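PDB 6ZXU: oxidoreductase, NAD-binding/iron-sulfur cluster-binding protein from Nitratireductor pacificus pht-3B, which is a catabolic reductive dehalogenase that binds cobalamin and two [4Fe-4S] clusters, probably to strip halogen reductively from organohalide substrates. Local coordinates for residues 358-364 with 472-478; 634-639 with 658-662; 569-574 with 677-681; 60-64 with 231-235. One frame throughout, in Å; residues are numbered along the deposited sequence.

Contact 1. Residues 358-364 with 472-478; sequences QGTREKL and YSARSHS
G359 and R475 form a single antiparallel bridge, a non-hydrogen-bonded pair, where the 358-364 loop meets the edge strand 474-477 of a four-stranded antiparallel sheet. The flanking bonds run from S476 N to Q358 O (2.8 Å) and from T360 N to A474 O (3.1 Å). On its other edge the strand pairs with 514-521. At G359 the loop turns through backbone angles suited to glycine and comes close to the strand, with G359 CA 3.6 Å from A474 O.

The tight part is layered around the R475 guanidinium. Holding CG anti to the backbone N (chi1 -178°) and staying extended to NE, the side chain leans along the loop. CB of Q358 lies over the centre of one guanidinium face, while the R361 guanidinium lies nearly flat on the opposite face, offset toward its rim, with planes 20° apart and centres 4.0 Å apart. R475 NH1 donates in its own plane to G359 O (2.9 Å), and R361 NE pairs with E483, which probably offsets the closeness of two positive groups.

Toward L364 the packing slackens. Its CD1 lies 3.9 Å from Y472 C, and a water accepts from both L364 N and S473 N in place of direct backbone pairing. Exposed E362 and K363 turn away, the lysine reaching D522 and Y419 O. Between these two regimes S473 OG relays hydroxyl bonds and also meets H420: it accepts from T360 OG1 (2.9 Å) and donates to E362 O (2.6 Å), standing above that carbonyl's plane.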
loop_
_atom_site.group_PDB
_atom_site.type_symbol
_atom_site.label_atom_id
_atom_site.label_comp_id
_atom_site.label_asym_id
_atom_site.label_seq_id
_atom_site.Cartn_x
_atom_site.Cartn_y
_atom_site.Cartn_z
ATOM N N GLN A 358 -16.113 7.857 4.468
ATOM C CA GLN A 358 -14.906 8.747 4.247
ATOM C C GLN A 358 -14.942 10.050 5.015
ATOM O O GLN A 358 -13.917 10.571 5.375
ATOM C CB GLN A 358 -14.687 8.982 2.764
ATOM C CG GLN A 358 -14.120 7.723 2.142
ATOM C CD GLN A 358 -13.680 7.903 0.707
ATOM O OE1 GLN A 358 -13.469 9.005 0.251
ATOM N NE2 GLN A 358 -13.560 6.823 -0.005
ATOM N N GLY A 359 -16.126 10.575 5.338
ATOM C CA GLY A 359 -16.247 11.697 6.229
ATOM C C GLY A 359 -16.956 12.940 5.686
ATOM O O GLY A 359 -17.600 12.878 4.659
ATOM N N THR A 360 -16.725 14.072 6.344
ATOM C CA THR A 360 -17.523 15.268 6.250
ATOM C C THR A 360 -16.778 16.394 5.546
ATOM O O THR A 360 -15.568 16.497 5.632
ATOM C CB THR A 360 -17.837 15.855 7.664
ATOM O OG1 THR A 360 -16.601 16.102 8.416
ATOM C CG2 THR A 360 -18.726 14.942 8.423
ATOM N N ARG A 361 -17.499 17.187 4.787
ATOM C CA ARG A 361 -16.955 18.380 4.161
ATOM C C ARG A 361 -17.318 19.670 4.914
ATOM O O ARG A 361 -16.659 20.665 4.737
ATOM C CB ARG A 361 -17.436 18.487 2.737
ATOM C CG ARG A 361 -17.096 17.341 1.822
ATOM C CD ARG A 361 -17.690 17.530 0.480
ATOM N NE ARG A 361 -17.531 16.384 -0.446
ATOM C CZ ARG A 361 -18.248 15.259 -0.394
ATOM N NH1 ARG A 361 -19.130 15.089 0.571
ATOM N NH2 ARG A 361 -18.064 14.293 -1.280
ATOM N N GLU A 362 -18.303 19.602 5.809
ATOM C CA GLU A 362 -18.801 20.806 6.513
ATOM C C GLU A 362 -17.999 21.078 7.756
ATOM O O GLU A 362 -17.468 20.152 8.362
ATOM C CB GLU A 362 -20.288 20.635 6.869
ATOM C CG GLU A 362 -20.531 19.847 8.180
ATOM C CD GLU A 362 -20.745 18.287 8.034
ATOM O OE1 GLU A 362 -20.950 17.623 9.106
ATOM O OE2 GLU A 362 -20.698 17.703 6.876
ATOM N N LYS A 363 -17.904 22.363 8.158
ATOM C CA LYS A 363 -17.182 22.718 9.398
ATOM C C LYS A 363 -17.844 22.060 10.587
ATOM O O LYS A 363 -19.083 21.900 10.623
ATOM C CB LYS A 363 -17.104 24.225 9.617
ATOM C CG LYS A 363 -16.345 24.936 8.523
ATOM C CD LYS A 363 -14.866 24.538 8.431
ATOM C CE LYS A 363 -14.138 25.198 7.207
ATOM N NZ LYS A 363 -12.729 24.635 6.920
ATOM N N LEU A 364 -17.022 21.635 11.533
ATOM C CA LEU A 364 -17.537 21.125 12.785
ATOM C C LEU A 364 -17.101 22.040 13.896
ATOM O O LEU A 364 -16.117 22.804 13.756
ATOM C CB LEU A 364 -17.011 19.709 13.068
ATOM C CG LEU A 364 -17.406 18.564 12.148
ATOM C CD1 LEU A 364 -16.784 17.214 12.639
ATOM C CD2 LEU A 364 -18.875 18.426 11.979
ATOM N N TYR A 472 -13.296 18.258 14.572
ATOM C CA TYR A 472 -12.615 18.878 13.428
ATOM C C TYR A 472 -12.984 18.149 12.187
ATOM O O TYR A 472 -12.826 16.916 12.115
ATOM C CB TYR A 472 -11.101 18.868 13.668
ATOM C CG TYR A 472 -10.698 19.756 14.776
ATOM C CD1 TYR A 472 -10.464 21.116 14.551
ATOM C CD2 TYR A 472 -10.561 19.280 16.064
ATOM C CE1 TYR A 472 -10.126 21.975 15.585
ATOM C CE2 TYR A 472 -10.235 20.121 17.101
ATOM C CZ TYR A 472 -9.976 21.463 16.847
ATOM O OH TYR A 472 -9.608 22.268 17.886
ATOM N N SER A 473 -13.559 18.831 11.224
ATOM C CA SER A 473 -14.065 18.197 10.035
ATOM C C SER A 473 -12.849 17.462 9.323
ATOM O O SER A 473 -11.743 17.940 9.351
ATOM C CB SER A 473 -14.643 19.219 9.085
ATOM O OG SER A 473 -15.326 18.646 8.024
ATOM N N ALA A 474 -13.126 16.316 8.753
ATOM C CA ALA A 474 -12.071 15.503 8.113
ATOM C C ALA A 474 -12.730 14.540 7.166
ATOM O O ALA A 474 -13.797 13.985 7.460
ATOM C CB ALA A 474 -11.262 14.791 9.147
ATOM N N ARG A 475 -12.126 14.384 5.990
ATOM C CA ARG A 475 -12.595 13.480 4.968
ATOM C C ARG A 475 -11.412 12.764 4.342
ATOM O O ARG A 475 -10.405 13.405 4.009
ATOM C CB ARG A 475 -13.338 14.249 3.911
ATOM C CG ARG A 475 -13.884 13.331 2.873
ATOM C CD ARG A 475 -14.920 13.901 2.015
ATOM N NE ARG A 475 -15.263 12.947 0.952
ATOM C CZ ARG A 475 -16.267 12.055 0.951
ATOM N NH1 ARG A 475 -17.094 11.939 1.988
ATOM N NH2 ARG A 475 -16.463 11.299 -0.095
ATOM N N SER A 476 -11.488 11.435 4.194
ATOM C CA SER A 476 -10.398 10.724 3.476
ATOM C C SER A 476 -10.669 10.709 1.973
ATOM O O SER A 476 -11.767 10.933 1.502
ATOM C CB SER A 476 -10.209 9.300 4.013
ATOM O OG SER A 476 -11.265 8.509 3.668
ATOM N N HIS A 477 -9.599 10.516 1.229
ATOM C CA HIS A 477 -9.587 10.573 -0.210
ATOM C C HIS A 477 -8.890 9.351 -0.779
ATOM O O HIS A 477 -7.667 9.262 -0.792
ATOM C CB HIS A 477 -8.867 11.870 -0.599
ATOM C CG HIS A 477 -9.518 13.098 -0.050
ATOM N ND1 HIS A 477 -10.579 13.720 -0.635
ATOM C CD2 HIS A 477 -9.213 13.827 1.034
ATOM C CE1 HIS A 477 -10.898 14.789 0.057
ATOM N NE2 HIS A 477 -10.075 14.879 1.062
ATOM N N SER A 478 -9.691 8.387 -1.205
ATOM C CA SER A 478 -9.271 7.051 -1.592
ATOM C C SER A 478 -9.223 6.860 -3.090
ATOM O O SER A 478 -9.592 7.726 -3.862
ATOM C CB SER A 478 -10.221 6.025 -0.949
ATOM O OG SER A 478 -11.497 6.136 -1.577
HETATM O O HOH W 1 -14.017 21.707 11.205
#

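Contact 2. Residues 634-639 with 658-662; sequences RNLIKR and TNERD
R634 reaches D662 side-on, NE and NH2 both donating to the single oxygen OD1. The NH2-OD1 bond is 3.0 Å long and nearly in the guanidinium plane, and it uses the syn lone pair; the NE-OD1 bond is longer at 3.3 Å. A bend at chi3 (-60°) turns the guanidinium along the 658-662 backbone, where NE also makes a weak bond to R661 O (3.0 Å). CB of E660 lies over one face, 3.5 Å above the guanidinium plane of R634.

The E660 chain continues past R634 to a second arginine. R639 NH1 donates to E660 OE2 at 3.0 Å with an N-H...O angle of 162°, in the guanidinium plane but on the anti side of the carboxylate; NH2 adds a weak bond to the same oxygen. The planes stand 85° apart, and the arginine edge meets OE2.

These bonds tie the loop after helix 619-628 to the loop between strand 650-652 and helix 671-674. D643 takes R639 NH2 in another salt bridge. The Asx turn of N635, whose OD1 accepts from I637 N, leads into the 3-10 segment 636-638 between the two arginines. In the 658-662 loop, R661, its side chain about 8 Å from a [4Fe-4S] cluster, forms a salt bridge through NE with D441 and bonds through NH2 to Y578 OH; T658 OG1 meets W443, and N659 pairs by backbone with K584. With arginine and acid alternating at a largely exposed surface, the charges should largely offset one another, and solvent probably weakens each salt bridge.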
loop_
_atom_site.group_PDB
_atom_site.type_symbol
_atom_site.label_atom_id
_atom_site.label_comp_id
_atom_site.label_asym_id
_atom_site.label_seq_id
_atom_site.Cartn_x
_atom_site.Cartn_y
_atom_site.Cartn_z
ATOM N N ARG A 634 13.430 -10.895 -12.997
ATOM C CA ARG A 634 12.435 -11.558 -12.214
ATOM C C ARG A 634 13.084 -12.652 -11.330
ATOM O O ARG A 634 13.823 -13.480 -11.800
ATOM C CB ARG A 634 11.307 -12.106 -13.059
ATOM C CG ARG A 634 10.527 -11.024 -13.787
ATOM C CD ARG A 634 9.520 -11.539 -14.834
ATOM N NE ARG A 634 10.242 -12.299 -15.850
ATOM C CZ ARG A 634 10.237 -13.625 -15.954
ATOM N NH1 ARG A 634 9.410 -14.365 -15.244
ATOM N NH2 ARG A 634 11.021 -14.183 -16.865
ATOM N N ASN A 635 12.797 -12.609 -10.046
ATOM C CA ASN A 635 13.277 -13.575 -9.091
ATOM C C ASN A 635 12.214 -14.675 -8.905
ATOM O O ASN A 635 11.252 -14.513 -8.211
ATOM C CB ASN A 635 13.595 -12.879 -7.772
ATOM C CG ASN A 635 14.135 -13.829 -6.710
ATOM O OD1 ASN A 635 14.108 -15.066 -6.871
ATOM N ND2 ASN A 635 14.583 -13.280 -5.595
ATOM N N LEU A 636 12.424 -15.829 -9.532
ATOM C CA LEU A 636 11.411 -16.883 -9.601
ATOM C C LEU A 636 11.064 -17.448 -8.242
ATOM O O LEU A 636 9.921 -17.869 -8.018
ATOM C CB LEU A 636 11.810 -17.994 -10.635
ATOM N N ILE A 637 11.956 -17.330 -7.265
ATOM C CA ILE A 637 11.613 -17.777 -5.907
ATOM C C ILE A 637 10.473 -16.974 -5.303
ATOM O O ILE A 637 9.757 -17.466 -4.475
ATOM C CB ILE A 637 12.862 -17.685 -5.005
ATOM C CG1 ILE A 637 13.773 -18.857 -5.368
ATOM C CG2 ILE A 637 12.568 -17.897 -3.556
ATOM C CD1 ILE A 637 15.257 -18.594 -5.172
ATOM N N LYS A 638 10.352 -15.713 -5.700
ATOM C CA LYS A 638 9.341 -14.828 -5.119
ATOM C C LYS A 638 7.969 -14.871 -5.815
ATOM O O LYS A 638 7.073 -14.106 -5.482
ATOM C CB LYS A 638 9.874 -13.425 -5.100
ATOM C CG LYS A 638 11.217 -13.207 -4.362
ATOM C CD LYS A 638 11.045 -13.441 -2.889
ATOM C CE LYS A 638 12.272 -12.992 -2.167
ATOM N NZ LYS A 638 12.009 -13.071 -0.716
ATOM N N ARG A 639 7.792 -15.711 -6.824
ATOM C CA ARG A 639 6.552 -15.812 -7.530
ATOM C C ARG A 639 5.605 -16.733 -6.796
ATOM O O ARG A 639 5.506 -17.922 -7.102
ATOM C CB ARG A 639 6.796 -16.239 -8.981
ATOM C CG ARG A 639 5.550 -16.153 -9.858
ATOM C CD ARG A 639 5.948 -16.165 -11.295
ATOM N NE ARG A 639 4.839 -16.369 -12.202
ATOM C CZ ARG A 639 5.033 -16.547 -13.518
ATOM N NH1 ARG A 639 6.264 -16.507 -14.013
ATOM N NH2 ARG A 639 4.020 -16.713 -14.358
ATOM N N THR A 658 0.687 -14.689 -20.136
ATOM C CA THR A 658 1.195 -13.970 -18.993
ATOM C C THR A 658 2.462 -13.272 -19.364
ATOM O O THR A 658 3.371 -13.855 -19.936
ATOM C CB THR A 658 1.440 -14.945 -17.871
ATOM O OG1 THR A 658 0.184 -15.553 -17.514
ATOM C CG2 THR A 658 2.058 -14.284 -16.660
ATOM N N ASN A 659 2.537 -11.981 -19.030
ATOM C CA ASN A 659 3.791 -11.209 -19.200
ATOM C C ASN A 659 4.866 -11.727 -18.311
ATOM O O ASN A 659 4.644 -11.977 -17.115
ATOM C CB ASN A 659 3.567 -9.692 -18.885
ATOM C CG ASN A 659 2.683 -9.043 -19.896
ATOM O OD1 ASN A 659 2.962 -9.096 -21.095
ATOM N ND2 ASN A 659 1.581 -8.440 -19.445
ATOM N N GLU A 660 6.046 -11.947 -18.884
ATOM C CA GLU A 660 7.249 -12.402 -18.151
ATOM C C GLU A 660 8.441 -11.650 -18.708
ATOM O O GLU A 660 9.377 -12.202 -19.245
ATOM C CB GLU A 660 7.433 -13.911 -18.235
ATOM C CG GLU A 660 6.252 -14.647 -17.661
ATOM C CD GLU A 660 6.360 -16.156 -17.931
ATOM O OE1 GLU A 660 6.707 -16.551 -19.143
ATOM O OE2 GLU A 660 6.082 -16.923 -16.938
ATOM N N ARG A 661 8.405 -10.353 -18.513
ATOM C CA ARG A 661 9.373 -9.466 -19.096
ATOM C C ARG A 661 10.692 -9.499 -18.332
ATOM O O ARG A 661 10.754 -9.614 -17.114
ATOM C CB ARG A 661 8.771 -8.036 -19.098
ATOM C CG ARG A 661 7.541 -7.939 -19.931
ATOM C CD ARG A 661 7.106 -6.499 -20.055
ATOM N NE ARG A 661 5.833 -6.460 -20.664
ATOM C CZ ARG A 661 5.651 -6.355 -21.961
ATOM N NH1 ARG A 661 6.698 -6.308 -22.779
ATOM N NH2 ARG A 661 4.445 -6.290 -22.457
ATOM N N ASP A 662 11.756 -9.345 -19.098
ATOM C CA ASP A 662 13.112 -9.250 -18.592
ATOM C C ASP A 662 13.658 -7.887 -18.998
ATOM O O ASP A 662 13.039 -7.180 -19.829
ATOM C CB ASP A 662 13.936 -10.367 -19.277
ATOM C CG ASP A 662 13.362 -11.793 -18.971
ATOM O OD1 ASP A 662 12.866 -12.046 -17.821
ATOM O OD2 ASP A 662 13.438 -12.644 -19.901
#

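Contact 3. Residues 569-574 with 677-681; sequences KADVEK and LAMYP
E573 stretches toward Y680 with CG trans to the backbone N (chi1 177°) and a straight chain beyond, while the Y680 ring, its CG beside its own backbone N (chi1 -63°), swings its hydroxyl back to meet it. Y680 OH donates to E573 OE1; the modelled 2.4 Å is very short and its exact length doubtful. V572 CG2 packs obliquely by the ring, 4.1 Å from CD2.

D571 works in two directions from the N-cap of helix 572-581. OD1 accepts from K574 N (3.1 Å), the capping bond, and OD2 accepts a nearly straight bond from A678 N (3.0 Å, 171°); K574 N and A678 N come from opposite faces of the D571 carboxylate. R700 joins the network, its NH2 on D571 OD2 and its NH1 on E573 OE1, so that two buried acids share one counter-charge; E573 OE2 also has K577. A water ties the backbones together, donating to A570 O and A678 O and accepting from V572 N.

At one end L677 packs with CD2 3.9 Å from D571 CB and 3.6 Å from K574 NZ, whose polar end bonds to N552 O, and CD1 rests 3.8 Å from K569 O. At the other end K569 CG touches M679 CB, and its ammonium runs on to D503 and a cobalamin oxygen, with F562 in cation-pi contact. The loop between helices 671-674 and 700-709 thus packs on a capped helix start in the 4Fe-4S dicluster (ferredoxin-type) region, at the wall of the cobalamin pocket and one turn before the cluster ligand C575.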
loop_
_atom_site.group_PDB
_atom_site.type_symbol
_atom_site.label_atom_id
_atom_site.label_comp_id
_atom_site.label_asym_id
_atom_site.label_seq_id
_atom_site.Cartn_x
_atom_site.Cartn_y
_atom_site.Cartn_z
ATOM N N LYS A 569 6.566 14.850 -18.107
ATOM C CA LYS A 569 5.194 14.431 -18.388
ATOM C C LYS A 569 5.209 13.160 -19.198
ATOM O O LYS A 569 5.748 13.098 -20.311
ATOM C CB LYS A 569 4.358 15.544 -19.098
ATOM C CG LYS A 569 2.854 15.243 -19.023
ATOM C CD LYS A 569 2.380 15.529 -17.599
ATOM C CE LYS A 569 1.198 14.749 -17.240
ATOM N NZ LYS A 569 0.877 14.975 -15.812
ATOM N N ALA A 570 4.711 12.086 -18.600
ATOM C CA ALA A 570 4.490 10.844 -19.269
ATOM C C ALA A 570 3.268 10.975 -20.166
ATOM O O ALA A 570 2.450 11.881 -20.006
ATOM C CB ALA A 570 4.258 9.736 -18.303
ATOM N N ASP A 571 3.122 10.046 -21.090
ATOM C CA ASP A 571 1.925 10.005 -21.988
ATOM C C ASP A 571 0.815 9.214 -21.308
ATOM O O ASP A 571 0.817 7.994 -21.303
ATOM C CB ASP A 571 2.277 9.390 -23.328
ATOM C CG ASP A 571 1.192 9.599 -24.374
ATOM O OD1 ASP A 571 -0.012 9.412 -24.086
ATOM O OD2 ASP A 571 1.554 10.018 -25.530
ATOM N N VAL A 572 -0.123 9.928 -20.717
ATOM C CA VAL A 572 -1.118 9.321 -19.904
ATOM C C VAL A 572 -2.143 8.552 -20.723
ATOM O O VAL A 572 -2.784 7.622 -20.225
ATOM C CB VAL A 572 -1.777 10.317 -18.927
ATOM C CG1 VAL A 572 -0.735 10.934 -18.016
ATOM C CG2 VAL A 572 -2.544 11.406 -19.654
ATOM N N GLU A 573 -2.321 8.944 -21.976
ATOM C CA GLU A 573 -3.202 8.173 -22.864
ATOM C C GLU A 573 -2.619 6.791 -23.167
ATOM O O GLU A 573 -3.347 5.791 -23.081
ATOM C CB GLU A 573 -3.398 8.919 -24.133
ATOM C CG GLU A 573 -4.240 8.152 -25.146
ATOM C CD GLU A 573 -4.399 8.978 -26.427
ATOM O OE1 GLU A 573 -3.846 10.130 -26.560
ATOM O OE2 GLU A 573 -5.100 8.481 -27.325
ATOM N N LYS A 574 -1.341 6.716 -23.483
ATOM C CA LYS A 574 -0.689 5.424 -23.747
ATOM C C LYS A 574 -0.647 4.542 -22.501
ATOM O O LYS A 574 -1.073 3.352 -22.551
ATOM C CB LYS A 574 0.695 5.595 -24.277
ATOM C CG LYS A 574 0.751 6.186 -25.654
ATOM C CD LYS A 574 2.028 5.826 -26.397
ATOM C CE LYS A 574 3.186 6.546 -25.795
ATOM N NZ LYS A 574 4.437 6.474 -26.611
ATOM N N LEU A 677 5.595 12.511 -27.301
ATOM C CA LEU A 677 4.509 12.170 -26.441
ATOM C C LEU A 677 3.393 13.251 -26.539
ATOM O O LEU A 677 3.640 14.376 -26.947
ATOM C CB LEU A 677 5.039 12.014 -24.975
ATOM C CG LEU A 677 6.155 10.965 -24.780
ATOM C CD1 LEU A 677 6.591 11.001 -23.355
ATOM C CD2 LEU A 677 5.721 9.511 -25.127
ATOM N N ALA A 678 2.183 12.863 -26.136
ATOM C CA ALA A 678 1.045 13.766 -26.067
ATOM C C ALA A 678 0.812 14.157 -24.598
ATOM O O ALA A 678 1.049 13.334 -23.684
ATOM C CB ALA A 678 -0.187 13.112 -26.622
ATOM N N MET A 679 0.493 15.405 -24.349
ATOM C CA MET A 679 0.153 15.866 -23.002
ATOM C C MET A 679 -1.250 16.467 -23.008
ATOM O O MET A 679 -1.687 16.976 -24.018
ATOM C CB MET A 679 1.151 16.869 -22.455
ATOM C CG MET A 679 1.321 18.087 -23.282
ATOM S SD MET A 679 2.126 19.467 -22.497
ATOM C CE MET A 679 3.538 18.818 -21.614
ATOM N N TYR A 680 -1.907 16.439 -21.877
ATOM C CA TYR A 680 -3.285 16.868 -21.815
ATOM C C TYR A 680 -3.452 17.808 -20.627
ATOM O O TYR A 680 -4.036 17.435 -19.604
ATOM C CB TYR A 680 -4.217 15.688 -21.733
ATOM C CG TYR A 680 -4.133 14.817 -22.941
ATOM C CD1 TYR A 680 -4.730 15.172 -24.115
ATOM C CD2 TYR A 680 -3.323 13.694 -22.947
ATOM C CE1 TYR A 680 -4.605 14.412 -25.267
ATOM C CE2 TYR A 680 -3.134 12.942 -24.111
ATOM C CZ TYR A 680 -3.801 13.328 -25.281
ATOM O OH TYR A 680 -3.669 12.531 -26.449
ATOM N N PRO A 681 -2.973 19.062 -20.792
ATOM C CA PRO A 681 -3.221 20.050 -19.756
ATOM C C PRO A 681 -4.684 20.452 -19.811
ATOM O O PRO A 681 -5.379 20.034 -20.706
ATOM C CB PRO A 681 -2.290 21.194 -20.144
ATOM C CG PRO A 681 -2.145 21.051 -21.615
ATOM C CD PRO A 681 -2.204 19.609 -21.908
HETATM O O HOH W 2 0.185 12.752 -21.165
#

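Contact 4. Residues 60-64 with 231-235; sequences RQPED and GFRLG
R233 NH1 is held by two oxygens of the facing loop: P62 O at 2.8 Å, exactly in the guanidinium plane, and E63 OE1 at 3.1 Å, a salt bridge in which the nitrogen stands above the carboxylate plane. Bends at chi2 and chi3 (both -71°) curl the arginine out from the strand so that NH1 reaches both oxygens. D173 of helix 168-190 takes R233 NE.

Q61 lies across R233 at about a right angle, its amide stacked on the guanidinium with CD 4.0 Å above the centre. From there OE1 accepts from L234 N at 2.7 Å, although the bond is bent (135°), and a water bridges NE2 to L234 O. The amide thus engages both polar atoms of the L234 backbone, one of them indirectly, much as a neighbouring strand would.

P62 supplies the apolar half. Its CG sits over the F232 ring, 4.0 Å from the centroid, a CH-pi contact, and CD presses to 3.4 Å from F232 O, a buried carbonyl with no polar partner. The N-terminal loop is thereby laid against the start of 232-239, an inner strand of a four-stranded antiparallel sheet flanked by helix 168-190.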
loop_
_atom_site.group_PDB
_atom_site.type_symbol
_atom_site.label_atom_id
_atom_site.label_comp_id
_atom_site.label_asym_id
_atom_site.label_seq_id
_atom_site.Cartn_x
_atom_site.Cartn_y
_atom_site.Cartn_z
ATOM N N ARG A 60 -6.762 -17.663 26.381
ATOM C CA ARG A 60 -7.322 -16.463 25.766
ATOM C C ARG A 60 -6.205 -15.702 25.042
ATOM O O ARG A 60 -5.029 -15.896 25.308
ATOM C CB ARG A 60 -7.959 -15.538 26.817
ATOM C CG ARG A 60 -6.958 -14.947 27.805
ATOM C CD ARG A 60 -7.588 -13.788 28.579
ATOM N NE ARG A 60 -6.703 -13.168 29.574
ATOM C CZ ARG A 60 -5.714 -12.282 29.301
ATOM N NH1 ARG A 60 -5.435 -11.895 28.040
ATOM N NH2 ARG A 60 -4.962 -11.810 30.292
ATOM N N GLN A 61 -6.632 -14.802 24.157
ATOM C CA GLN A 61 -5.754 -13.907 23.441
ATOM C C GLN A 61 -5.253 -12.844 24.354
ATOM O O GLN A 61 -5.909 -12.496 25.302
ATOM C CB GLN A 61 -6.462 -13.263 22.269
ATOM C CG GLN A 61 -6.909 -14.209 21.195
ATOM C CD GLN A 61 -7.415 -13.475 19.984
ATOM O OE1 GLN A 61 -6.641 -12.859 19.292
ATOM N NE2 GLN A 61 -8.695 -13.583 19.687
ATOM N N PRO A 62 -4.032 -12.318 24.093
ATOM C CA PRO A 62 -3.580 -11.090 24.741
ATOM C C PRO A 62 -4.555 -9.926 24.628
ATOM O O PRO A 62 -5.292 -9.807 23.669
ATOM C CB PRO A 62 -2.289 -10.705 23.964
ATOM C CG PRO A 62 -1.813 -11.995 23.381
ATOM C CD PRO A 62 -3.055 -12.780 23.072
ATOM N N GLU A 63 -4.508 -9.092 25.638
ATOM C CA GLU A 63 -5.393 -7.946 25.780
ATOM C C GLU A 63 -4.562 -6.745 26.131
ATOM O O GLU A 63 -3.413 -6.875 26.540
ATOM C CB GLU A 63 -6.401 -8.169 26.939
ATOM C CG GLU A 63 -7.469 -9.221 26.619
ATOM C CD GLU A 63 -8.507 -8.764 25.569
ATOM O OE1 GLU A 63 -9.444 -9.592 25.234
ATOM O OE2 GLU A 63 -8.437 -7.560 25.122
ATOM N N ASP A 64 -5.173 -5.570 26.025
ATOM C CA ASP A 64 -4.513 -4.332 26.507
ATOM C C ASP A 64 -4.396 -4.300 28.044
ATOM O O ASP A 64 -5.280 -4.801 28.744
ATOM C CB ASP A 64 -5.314 -3.093 26.136
ATOM C CG ASP A 64 -5.372 -2.865 24.669
ATOM O OD1 ASP A 64 -6.283 -3.502 24.057
ATOM O OD2 ASP A 64 -4.624 -1.926 24.143
ATOM N N GLY A 231 2.372 -8.588 22.139
ATOM C CA GLY A 231 1.033 -9.062 22.089
ATOM C C GLY A 231 0.548 -9.117 20.675
ATOM O O GLY A 231 1.225 -8.678 19.749
ATOM N N PHE A 232 -0.608 -9.742 20.477
ATOM C CA PHE A 232 -1.111 -10.025 19.173
ATOM C C PHE A 232 -2.627 -10.386 19.294
ATOM O O PHE A 232 -3.121 -10.625 20.387
ATOM C CB PHE A 232 -0.350 -11.184 18.513
ATOM C CG PHE A 232 -0.492 -12.479 19.250
ATOM C CD1 PHE A 232 0.351 -12.777 20.295
ATOM C CD2 PHE A 232 -1.508 -13.350 18.953
ATOM C CE1 PHE A 232 0.205 -13.963 21.008
ATOM C CE2 PHE A 232 -1.643 -14.562 19.653
ATOM C CZ PHE A 232 -0.798 -14.857 20.663
ATOM N N ARG A 233 -3.299 -10.419 18.143
ATOM C CA ARG A 233 -4.627 -10.926 17.993
ATOM C C ARG A 233 -4.673 -11.857 16.830
ATOM O O ARG A 233 -3.758 -11.847 15.993
ATOM C CB ARG A 233 -5.676 -9.797 17.853
ATOM C CG ARG A 233 -5.603 -8.780 18.950
ATOM C CD ARG A 233 -6.095 -9.276 20.324
ATOM N NE ARG A 233 -7.541 -9.437 20.289
ATOM C CZ ARG A 233 -8.313 -9.726 21.332
ATOM N NH1 ARG A 233 -7.842 -9.872 22.545
ATOM N NH2 ARG A 233 -9.614 -9.789 21.132
ATOM N N LEU A 234 -5.735 -12.697 16.787
ATOM C CA LEU A 234 -5.879 -13.782 15.803
ATOM C C LEU A 234 -7.006 -13.624 14.814
ATOM O O LEU A 234 -8.030 -13.056 15.132
ATOM C CB LEU A 234 -6.138 -15.105 16.511
ATOM C CG LEU A 234 -5.054 -15.543 17.482
ATOM C CD1 LEU A 234 -5.615 -16.651 18.402
ATOM C CD2 LEU A 234 -3.846 -16.042 16.695
ATOM N N GLY A 235 -6.774 -14.108 13.594
ATOM C CA GLY A 235 -7.803 -14.310 12.614
ATOM C C GLY A 235 -7.652 -15.745 12.097
ATOM O O GLY A 235 -6.576 -16.323 12.142
HETATM O O HOH W 3 -9.278 -11.748 17.064
#

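Overall arrangement
Burial falls from contact 3, almost wholly buried, through the partly buried contacts 1 and 4 to contact 2 on the surface. Contacts 1 and 4 each lay a loop on a strand, in separate four-stranded antiparallel sheets with the same strand order, but contact 1 uses an edge strand and backbone pairing, contact 4 an inner strand and side-chain bonds. In both, a strand arginine is stacked against side chains of the loop and donates to a loop carbonyl. Contact 2 joins two loops of the last hundred or so residues by partly exposed salt bridges; contact 3 joins one such loop to the start of helix 572-581 by capping, buried acids and water beside cobalamin.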